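2-c-methyl-d-erythritol 2,4-cyclodiphosphate synthase (Plasmodium falciparum, PDB 4C82) probably catalyses the cyclisation of 4-diphosphocytidyl-2-C-methyl-D-erythritol 2-phosphate to 2-C-methyl-D-erythritol 2,4-cyclodiphosphate, with release of CMP, in the non-mevalonate route to isoprenoids. Local coordinates at residues K18-D23 / L55-S60; I124-K129 / G166-I171; N136-I141 / I152-K157. The protein carries 1 engineered substitution. One frame throughout, in Å; residues are numbered along the deposited sequence.

Interaction 1 (K18-D23 / L55-S60)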
loop_
_atom_site.group_PDB
_atom_site.type_symbol
_atom_site.label_atom_id
_atom_site.label_comp_id
_atom_site.label_asym_id
_atom_site.label_seq_id
_atom_site.Cartn_x
_atom_site.Cartn_y
_atom_site.Cartn_z
ATOM N N LYS A 18 -1.948 -18.800 -2.041
ATOM C CA LYS A 18 -3.122 -19.712 -1.924
ATOM C C LYS A 18 -3.095 -20.577 -0.666
ATOM O O LYS A 18 -2.042 -21.145 -0.318
ATOM C CB LYS A 18 -3.146 -20.669 -3.137
ATOM C CG LYS A 18 -3.416 -19.962 -4.435
ATOM C CD LYS A 18 -3.305 -20.863 -5.683
ATOM C CE LYS A 18 -3.936 -22.220 -5.459
ATOM N NZ LYS A 18 -5.359 -22.138 -5.031
ATOM N N ILE A 19 -4.250 -20.720 -0.012
ATOM C CA ILE A 19 -4.330 -21.490 1.202
ATOM C C ILE A 19 -5.537 -22.441 1.135
ATOM O O ILE A 19 -6.416 -22.289 0.291
ATOM C CB ILE A 19 -4.481 -20.617 2.447
ATOM C CG1 ILE A 19 -5.673 -19.662 2.295
ATOM C CG2 ILE A 19 -3.176 -19.858 2.737
ATOM C CD1 ILE A 19 -6.192 -19.252 3.677
ATOM N N LYS A 20 -5.539 -23.415 2.034
ATOM C CA LYS A 20 -6.693 -24.274 2.251
ATOM C C LYS A 20 -6.873 -24.456 3.772
ATOM O O LYS A 20 -5.957 -24.851 4.463
ATOM C CB LYS A 20 -6.479 -25.600 1.533
ATOM C CG LYS A 20 -7.120 -26.811 2.234
ATOM C CD LYS A 20 -6.853 -28.101 1.455
ATOM C CE LYS A 20 -7.612 -28.029 0.140
ATOM N NZ LYS A 20 -6.751 -28.745 -0.805
ATOM N N VAL A 21 -8.016 -24.051 4.285
ATOM C CA VAL A 21 -8.257 -24.083 5.703
ATOM C C VAL A 21 -8.688 -25.550 5.955
ATOM O O VAL A 21 -9.420 -26.128 5.117
ATOM C CB VAL A 21 -9.366 -23.109 6.044
ATOM C CG1 VAL A 21 -9.817 -23.266 7.484
ATOM C CG2 VAL A 21 -8.863 -21.678 5.742
ATOM N N LEU A 22 -8.162 -26.140 7.033
ATOM C CA LEU A 22 -8.507 -27.535 7.420
ATOM C C LEU A 22 -9.807 -27.449 8.197
ATOM O O LEU A 22 -9.828 -27.376 9.444
ATOM C CB LEU A 22 -7.358 -28.173 8.228
ATOM C CG LEU A 22 -6.044 -28.330 7.428
ATOM C CD1 LEU A 22 -4.830 -28.796 8.263
ATOM C CD2 LEU A 22 -6.260 -29.204 6.182
ATOM N N ASP A 23 -10.901 -27.377 7.454
ATOM C CA ASP A 23 -12.182 -27.244 8.121
ATOM C C ASP A 23 -12.786 -28.619 8.097
ATOM O O ASP A 23 -12.072 -29.613 8.080
ATOM C CB ASP A 23 -13.114 -26.179 7.480
ATOM C CG ASP A 23 -13.207 -26.280 5.954
ATOM O OD1 ASP A 23 -13.138 -27.376 5.364
ATOM O OD2 ASP A 23 -13.366 -25.220 5.324
ATOM N N LEU A 55 -3.297 -25.102 5.339
ATOM C CA LEU A 55 -2.299 -25.473 4.393
ATOM C C LEU A 55 -2.099 -24.327 3.398
ATOM O O LEU A 55 -3.036 -23.610 3.046
ATOM C CB LEU A 55 -2.744 -26.718 3.610
ATOM C CG LEU A 55 -2.953 -27.982 4.503
ATOM C CD1 LEU A 55 -3.328 -29.179 3.646
ATOM C CD2 LEU A 55 -1.737 -28.295 5.375
ATOM N N VAL A 56 -0.889 -24.246 2.888
ATOM C CA VAL A 56 -0.531 -23.218 1.949
ATOM C C VAL A 56 -0.131 -24.019 0.716
ATOM O O VAL A 56 0.581 -25.023 0.819
ATOM C CB VAL A 56 0.591 -22.314 2.538
ATOM C CG1 VAL A 56 1.904 -23.097 2.731
ATOM C CG2 VAL A 56 0.779 -21.005 1.736
ATOM N N LEU A 57 -0.661 -23.633 -0.439
ATOM C CA LEU A 57 -0.416 -24.389 -1.661
ATOM C C LEU A 57 0.601 -23.594 -2.425
ATOM O O LEU A 57 0.255 -22.654 -3.127
ATOM C CB LEU A 57 -1.724 -24.650 -2.461
ATOM C CG LEU A 57 -3.013 -25.147 -1.729
ATOM C CD1 LEU A 57 -3.951 -25.899 -2.668
ATOM C CD2 LEU A 57 -2.803 -25.993 -0.461
ATOM N N SER A 58 1.869 -23.960 -2.238
ATOM C CA SER A 58 3.020 -23.192 -2.701
ATOM C C SER A 58 4.278 -24.079 -2.862
ATOM O O SER A 58 4.501 -25.001 -2.072
ATOM C CB SER A 58 3.348 -22.111 -1.665
ATOM O OG SER A 58 2.185 -21.375 -1.290
ATOM N N HIS A 59 5.107 -23.774 -3.862
ATOM C CA HIS A 59 6.462 -24.325 -3.960
ATOM C C HIS A 59 7.380 -23.832 -2.865
ATOM O O HIS A 59 8.328 -24.519 -2.475
ATOM C CB HIS A 59 7.063 -24.016 -5.329
ATOM C CG HIS A 59 6.522 -24.885 -6.444
ATOM N ND1 HIS A 59 6.992 -26.128 -6.689
ATOM C CD2 HIS A 59 5.517 -24.650 -7.387
ATOM C CE1 HIS A 59 6.323 -26.661 -7.733
ATOM N NE2 HIS A 59 5.423 -25.755 -8.160
ATOM N N SER A 60 7.119 -22.628 -2.365
ATOM C CA SER A 60 7.878 -22.030 -1.261
ATOM C C SER A 60 7.118 -22.348 0.059
ATOM O O SER A 60 6.098 -23.046 0.037
ATOM C CB SER A 60 7.977 -20.499 -1.500
ATOM O OG SER A 60 6.683 -19.885 -1.300
#
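Lys20 and Leu55 form a hydrogen-bonded antiparallel pair that ties strand 54-56, outermost in the main sheet of this chain, to strand 9-21. Lys20 N gives its hydrogen to Leu55 O at 2.7 Å, and Leu55 N returns one to Lys20 O at 2.8 Å. One step on, Leu57 N reaches Lys18 O at 2.8 Å. Between these rungs Ile19 and Val56 make a non-hydrogen-bonded pair, where a CA-H...O contact runs from Ile19 CA to Leu55 O at 3.1 Å.

Apolar contacts divide by face. On the buried one, Ile19 CG2 meets Val56 CG2 at 4.2 Å, branched residues well suited to extended backbone; with chi1 of Val56 at 66°, CG2 stands anti to the backbone nitrogen, turned toward Ile19 and Lys18 O. On the other, Leu22, centre of an inverse gamma turn, brings CD2 to 3.9 Å from Leu55 CD1, the two side chains crossing at about a right angle. Leu57 CD2 lies near CB of Lys20, a residue whose methylenes can lie on leucine while its ammonium end stays in solvent.

Lys18 N is hydrogen-bonded to OE1 of Glu160 of a neighbouring subunit. Three backbone bonds thus fix the register, and side chains add apolar cover, with leucines and lysine stems on the more exposed face.

Interaction 2 (I124-K129 / G166-I171)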
loop_
_atom_site.group_PDB
_atom_site.type_symbol
_atom_site.label_atom_id
_atom_site.label_comp_id
_atom_site.label_asym_id
_atom_site.label_seq_id
_atom_site.Cartn_x
_atom_site.Cartn_y
_atom_site.Cartn_z
ATOM N N ILE A 124 -3.688 -9.365 5.296
ATOM C CA ILE A 124 -5.112 -9.297 4.922
ATOM C C ILE A 124 -5.485 -10.765 4.700
ATOM O O ILE A 124 -5.055 -11.436 3.707
ATOM C CB ILE A 124 -5.333 -8.445 3.650
ATOM C CG1 ILE A 124 -4.607 -7.062 3.830
ATOM C CG2 ILE A 124 -6.859 -8.295 3.368
ATOM C CD1 ILE A 124 -4.765 -6.022 2.673
ATOM N N ALA A 125 -6.208 -11.255 5.669
ATOM C CA ALA A 125 -6.400 -12.708 5.863
ATOM C C ALA A 125 -7.719 -12.881 6.591
ATOM O O ALA A 125 -7.907 -12.320 7.649
ATOM C CB ALA A 125 -5.277 -13.281 6.711
ATOM N N GLN A 126 -8.605 -13.699 6.047
ATOM C CA GLN A 126 -9.852 -14.082 6.742
ATOM C C GLN A 126 -9.487 -15.021 7.884
ATOM O O GLN A 126 -10.008 -14.883 8.963
ATOM C CB GLN A 126 -10.901 -14.731 5.763
ATOM C CG GLN A 126 -12.341 -14.691 6.277
ATOM C CD GLN A 126 -12.882 -13.302 6.522
ATOM O OE1 GLN A 126 -12.692 -12.398 5.705
ATOM N NE2 GLN A 126 -13.611 -13.125 7.632
ATOM N N VAL A 127 -8.546 -15.935 7.658
ATOM C CA VAL A 127 -7.934 -16.784 8.712
ATOM C C VAL A 127 -6.420 -16.928 8.411
ATOM O O VAL A 127 -6.040 -16.903 7.249
ATOM C CB VAL A 127 -8.529 -18.210 8.723
ATOM C CG1 VAL A 127 -10.017 -18.168 9.079
ATOM C CG2 VAL A 127 -8.303 -18.852 7.374
ATOM N N PRO A 128 -5.549 -17.058 9.443
ATOM C CA PRO A 128 -5.884 -17.078 10.857
ATOM C C PRO A 128 -6.020 -15.662 11.389
ATOM O O PRO A 128 -5.667 -14.727 10.719
ATOM C CB PRO A 128 -4.653 -17.771 11.484
ATOM C CG PRO A 128 -3.489 -17.304 10.605
ATOM C CD PRO A 128 -4.074 -17.101 9.225
ATOM N N LYS A 129 -6.518 -15.532 12.602
ATOM C CA LYS A 129 -6.551 -14.282 13.349
ATOM C C LYS A 129 -5.091 -13.941 13.746
ATOM O O LYS A 129 -4.395 -14.792 14.247
ATOM C CB LYS A 129 -7.404 -14.551 14.598
ATOM C CG LYS A 129 -7.767 -13.351 15.472
ATOM C CD LYS A 129 -8.005 -13.835 16.913
ATOM C CE LYS A 129 -8.806 -12.859 17.777
ATOM N NZ LYS A 129 -10.193 -13.332 18.073
ATOM N N GLY A 166 -11.655 -13.200 1.336
ATOM C CA GLY A 166 -12.703 -13.308 2.364
ATOM C C GLY A 166 -13.251 -14.747 2.320
ATOM O O GLY A 166 -13.725 -15.248 3.320
ATOM N N GLU A 167 -13.183 -15.378 1.167
ATOM C CA GLU A 167 -13.584 -16.801 1.031
ATOM C C GLU A 167 -12.477 -17.767 1.414
ATOM O O GLU A 167 -12.627 -18.950 1.182
ATOM C CB GLU A 167 -14.050 -17.054 -0.410
ATOM C CG GLU A 167 -15.358 -16.329 -0.626
ATOM C CD GLU A 167 -16.022 -16.595 -1.975
ATOM O OE1 GLU A 167 -15.399 -17.147 -2.916
ATOM O OE2 GLU A 167 -17.195 -16.201 -2.067
ATOM N N LYS A 168 -11.365 -17.255 1.991
ATOM C CA LYS A 168 -10.263 -18.094 2.432
ATOM C C LYS A 168 -9.557 -18.910 1.372
ATOM O O LYS A 168 -8.976 -19.959 1.694
ATOM C CB LYS A 168 -10.714 -19.032 3.553
ATOM C CG LYS A 168 -11.480 -18.321 4.614
ATOM C CD LYS A 168 -11.904 -19.295 5.673
ATOM C CE LYS A 168 -13.307 -18.968 6.121
ATOM N NZ LYS A 168 -13.405 -19.109 7.607
ATOM N N LYS A 169 -9.483 -18.379 0.155
ATOM C CA LYS A 169 -8.763 -19.052 -0.894
ATOM C C LYS A 169 -7.307 -18.587 -0.939
ATOM O O LYS A 169 -6.506 -19.155 -1.654
ATOM C CB LYS A 169 -9.424 -18.776 -2.268
ATOM C CG LYS A 169 -10.863 -19.304 -2.396
ATOM C CD LYS A 169 -11.503 -18.887 -3.731
ATOM C CE LYS A 169 -12.875 -19.566 -3.837
ATOM N NZ LYS A 169 -13.402 -19.357 -5.220
ATOM N N ALA A 170 -7.001 -17.506 -0.233
ATOM C CA ALA A 170 -5.686 -16.859 -0.340
ATOM C C ALA A 170 -5.507 -15.962 0.866
ATOM O O ALA A 170 -6.483 -15.580 1.463
ATOM C CB ALA A 170 -5.608 -15.995 -1.622
ATOM N N ILE A 171 -4.252 -15.589 1.169
ATOM C CA ILE A 171 -3.959 -14.586 2.168
ATOM C C ILE A 171 -2.947 -13.648 1.550
ATOM O O ILE A 171 -2.220 -14.063 0.666
ATOM C CB ILE A 171 -3.337 -15.202 3.418
ATOM C CG1 ILE A 171 -2.093 -16.043 3.065
ATOM C CG2 ILE A 171 -4.414 -16.047 4.123
ATOM C CD1 ILE A 171 -1.391 -16.622 4.275
HETATM O O HOH W 1 -8.032 -15.434 3.723
#
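A Schellman motif ending helix 163-166 brings Lys168 against the loop that follows strand 114-124, where Gln126 and Val127 receive it. Lys168 is the C-prime residue, with positive phi (61°), and its methylenes run out along the loop: CG lies 3.8 Å from Gln126 CB, and farther on CD faces both methyls of Val127, about equally far from CG1 and CG2, the side chains crossing at about a right angle.

Gln126 extends CG anti to its own backbone nitrogen (chi1 -159°) and then bends at chi2, laying CG 3.3 Å from Gly166 O and OE1 3.5 Å from Gly166 CA. Gly166 thus meets the amide through its backbone, and OE1 accepts hydrogens from the backbone N of both His159 and Lys161.

Where the turn gives way to strand 170-181, no direct hydrogen bond joins the two segments. A water bridges them instead, accepting from Gln126 N at 3.0 Å and donating to Ala170 O at 2.7 Å. Beyond it Ile171 directs CG2 to Ala125 CB at 3.9 Å; the small alanine suits this buried, close approach. The same methyl lies 3.6 Å from Val127 O, the buried carbonyl oxygen of the cis peptide leading into Pro128, which has no polar partner in the model.

Interaction 3 (N136-I141 / I152-K157)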
loop_
_atom_site.group_PDB
_atom_site.type_symbol
_atom_site.label_atom_id
_atom_site.label_comp_id
_atom_site.label_asym_id
_atom_site.label_seq_id
_atom_site.Cartn_x
_atom_site.Cartn_y
_atom_site.Cartn_z
ATOM N N ASN A 136 4.578 -13.328 18.982
ATOM C CA ASN A 136 5.532 -14.276 18.481
ATOM C C ASN A 136 6.089 -13.797 17.106
ATOM O O ASN A 136 7.275 -13.860 16.871
ATOM C CB ASN A 136 4.806 -15.611 18.318
ATOM C CG ASN A 136 5.731 -16.805 18.219
ATOM O OD1 ASN A 136 6.943 -16.686 18.021
ATOM N ND2 ASN A 136 5.140 -17.995 18.339
ATOM N N ILE A 137 5.240 -13.322 16.200
ATOM C CA ILE A 137 5.724 -12.831 14.853
ATOM C C ILE A 137 6.696 -11.667 15.069
ATOM O O ILE A 137 7.703 -11.592 14.431
ATOM C CB ILE A 137 4.507 -12.412 13.959
ATOM C CG1 ILE A 137 3.637 -13.657 13.615
ATOM C CG2 ILE A 137 4.913 -11.678 12.679
ATOM C CD1 ILE A 137 2.211 -13.396 13.073
ATOM N N ILE A 138 6.394 -10.777 16.002
ATOM C CA ILE A 138 7.185 -9.562 16.143
ATOM C C ILE A 138 8.571 -9.928 16.693
ATOM O O ILE A 138 9.609 -9.409 16.211
ATOM C CB ILE A 138 6.461 -8.534 17.015
ATOM C CG1 ILE A 138 5.270 -7.920 16.243
ATOM C CG2 ILE A 138 7.419 -7.424 17.476
ATOM C CD1 ILE A 138 4.324 -7.040 17.103
ATOM N N LYS A 139 8.605 -10.867 17.641
ATOM C CA LYS A 139 9.886 -11.307 18.205
ATOM C C LYS A 139 10.683 -11.994 17.131
ATOM O O LYS A 139 11.901 -11.824 17.078
ATOM C CB LYS A 139 9.661 -12.266 19.407
ATOM C CG LYS A 139 10.951 -12.486 20.177
ATOM C CD LYS A 139 11.270 -13.959 20.323
ATOM C CE LYS A 139 12.767 -14.173 20.591
ATOM N NZ LYS A 139 13.081 -15.629 20.663
ATOM N N ASN A 140 10.009 -12.819 16.297
ATOM C CA ASN A 140 10.676 -13.535 15.201
ATOM C C ASN A 140 11.279 -12.558 14.207
ATOM O O ASN A 140 12.413 -12.734 13.783
ATOM C CB ASN A 140 9.718 -14.458 14.395
ATOM C CG ASN A 140 9.393 -15.766 15.118
ATOM O OD1 ASN A 140 9.973 -16.050 16.171
ATOM N ND2 ASN A 140 8.452 -16.582 14.545
ATOM N N ILE A 141 10.501 -11.551 13.784
ATOM C CA ILE A 141 11.036 -10.528 12.875
ATOM C C ILE A 141 12.224 -9.775 13.492
ATOM O O ILE A 141 13.250 -9.525 12.824
ATOM C CB ILE A 141 9.933 -9.508 12.482
ATOM C CG1 ILE A 141 8.888 -10.222 11.626
ATOM C CG2 ILE A 141 10.553 -8.308 11.722
ATOM C CD1 ILE A 141 7.622 -9.396 11.468
ATOM N N ILE A 152 8.776 -2.520 14.988
ATOM C CA ILE A 152 7.921 -3.458 14.230
ATOM C C ILE A 152 6.442 -3.306 14.609
ATOM O O ILE A 152 6.060 -3.140 15.796
ATOM C CB ILE A 152 8.388 -4.914 14.421
ATOM C CG1 ILE A 152 9.899 -5.016 14.166
ATOM C CG2 ILE A 152 7.537 -5.905 13.601
ATOM C CD1 ILE A 152 10.526 -6.201 14.871
ATOM N N SER A 153 5.580 -3.384 13.594
ATOM C CA SER A 153 4.125 -3.375 13.855
ATOM C C SER A 153 3.597 -4.488 12.955
ATOM O O SER A 153 4.035 -4.552 11.793
ATOM C CB SER A 153 3.532 -2.091 13.375
ATOM O OG SER A 153 2.109 -2.267 13.191
ATOM N N VAL A 154 2.755 -5.385 13.471
ATOM C CA VAL A 154 2.175 -6.392 12.592
ATOM C C VAL A 154 0.663 -6.338 12.892
ATOM O O VAL A 154 0.291 -6.484 14.060
ATOM C CB VAL A 154 2.710 -7.834 12.815
ATOM C CG1 VAL A 154 4.186 -7.989 12.572
ATOM C CG2 VAL A 154 2.413 -8.327 14.197
ATOM N N LYS A 155 -0.179 -6.087 11.858
ATOM C CA LYS A 155 -1.617 -5.915 12.027
ATOM C C LYS A 155 -2.380 -6.868 11.105
ATOM O O LYS A 155 -1.935 -7.113 9.974
ATOM C CB LYS A 155 -2.094 -4.490 11.734
ATOM C CG LYS A 155 -1.154 -3.367 12.142
ATOM C CD LYS A 155 -1.805 -1.987 12.129
ATOM C CE LYS A 155 -1.723 -1.281 10.778
ATOM N NZ LYS A 155 -0.496 -1.437 9.963
ATOM N N GLY A 156 -3.530 -7.377 11.570
ATOM C CA GLY A 156 -4.279 -8.398 10.773
ATOM C C GLY A 156 -5.603 -7.759 10.408
ATOM O O GLY A 156 -6.151 -7.025 11.204
ATOM N N LYS A 157 -6.073 -7.954 9.176
ATOM C CA LYS A 157 -7.348 -7.406 8.810
ATOM C C LYS A 157 -8.063 -8.484 8.120
ATOM O O LYS A 157 -7.514 -9.055 7.208
ATOM C CB LYS A 157 -7.174 -6.233 7.833
ATOM C CG LYS A 157 -6.891 -4.881 8.571
ATOM C CD LYS A 157 -8.158 -4.386 9.317
ATOM C CE LYS A 157 -9.439 -4.551 8.456
ATOM N NZ LYS A 157 -10.658 -3.896 9.033
#
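Ile138 and Ile141 of helix 134-145 pack on Ile152 and Val154 of strand 152-157, the last two elements of a beta-alpha-beta unit that starts with strand 114-124. The helix lies over one face of the sheet with its segment axis 8.6 Å from that of the strand and their directions 143° apart. The side chains that meet are all aliphatic and branched: isoleucine fills the helix face with a methyl and a longer arm, while Ile152 and Val154, two apart on the strand, project toward it.

All three helix isoleucines share one rotamer, CG1 beside the backbone nitrogen and CG2 anti to it (chi1 -66° for Ile137), which avoids a clash with the preceding helical turn. Their shared shape nevertheless gives different contacts. Ile137 offers its short branch, CG2 reaching Val154 CG1 at 3.8 Å. Ile138 uses the long one: CG1 comes over both valine methyls, 3.5 Å from Val154 CG2, and CD1 follows onto the same methyl, while toward Ile152 the two isoleucines slide past each other in opposite directions. Ile141 divides its branches. Its CD1 meets Val154 CG1 tip to tip at 3.9 Å, and its CG2 turns to the delta methyl of Ile152.

Val154 straddles this arrangement because CG1 stands anti to the carbonyl carbon (chi1 -62°), leaving CG2 between the backbone nitrogen and carbonyl; one methyl is therefore shared by Ile137, Ile138 and Ile141, the other kept for Ile138. On the sheet side, Ile121 of strand 114-124 touches both Val154 and Ile141, and helix 64-77 covers Ile137 and Ile141. From the strand's other face Ser153 OG is hydrogen-bonded, and Lys155 NZ salt-bridged, to Asp120. Ile152 stretches CG1 and CD1 toward the helix backbone, where CD1 lies 3.6 Å from Ile138 O.

How the interactions relate
Interaction 3 is the buried one, nearest the chain's centre, though the far face of strand 152-157 meets the third subunit; interactions 1 and 2 are partly buried and touch the second. All three reach the same sheet. Interaction 1 adds edge strand 54-56 through backbone hydrogen bonds; interaction 2 joins the loop after strand 114-124 to the turn and first residues of strand 170-181 through lysine methylenes, glutamine, an Ala125-Ile171 contact and a water; interaction 3 covers a face with aliphatic branches. Interactions 1 and 2 meet where Ile19 N is probably hydrogen-bonded to Lys169 O, interactions 2 and 3 through a probable hydrogen bond from Ala125 N to Lys157 O; interactions 1 and 3 do not touch.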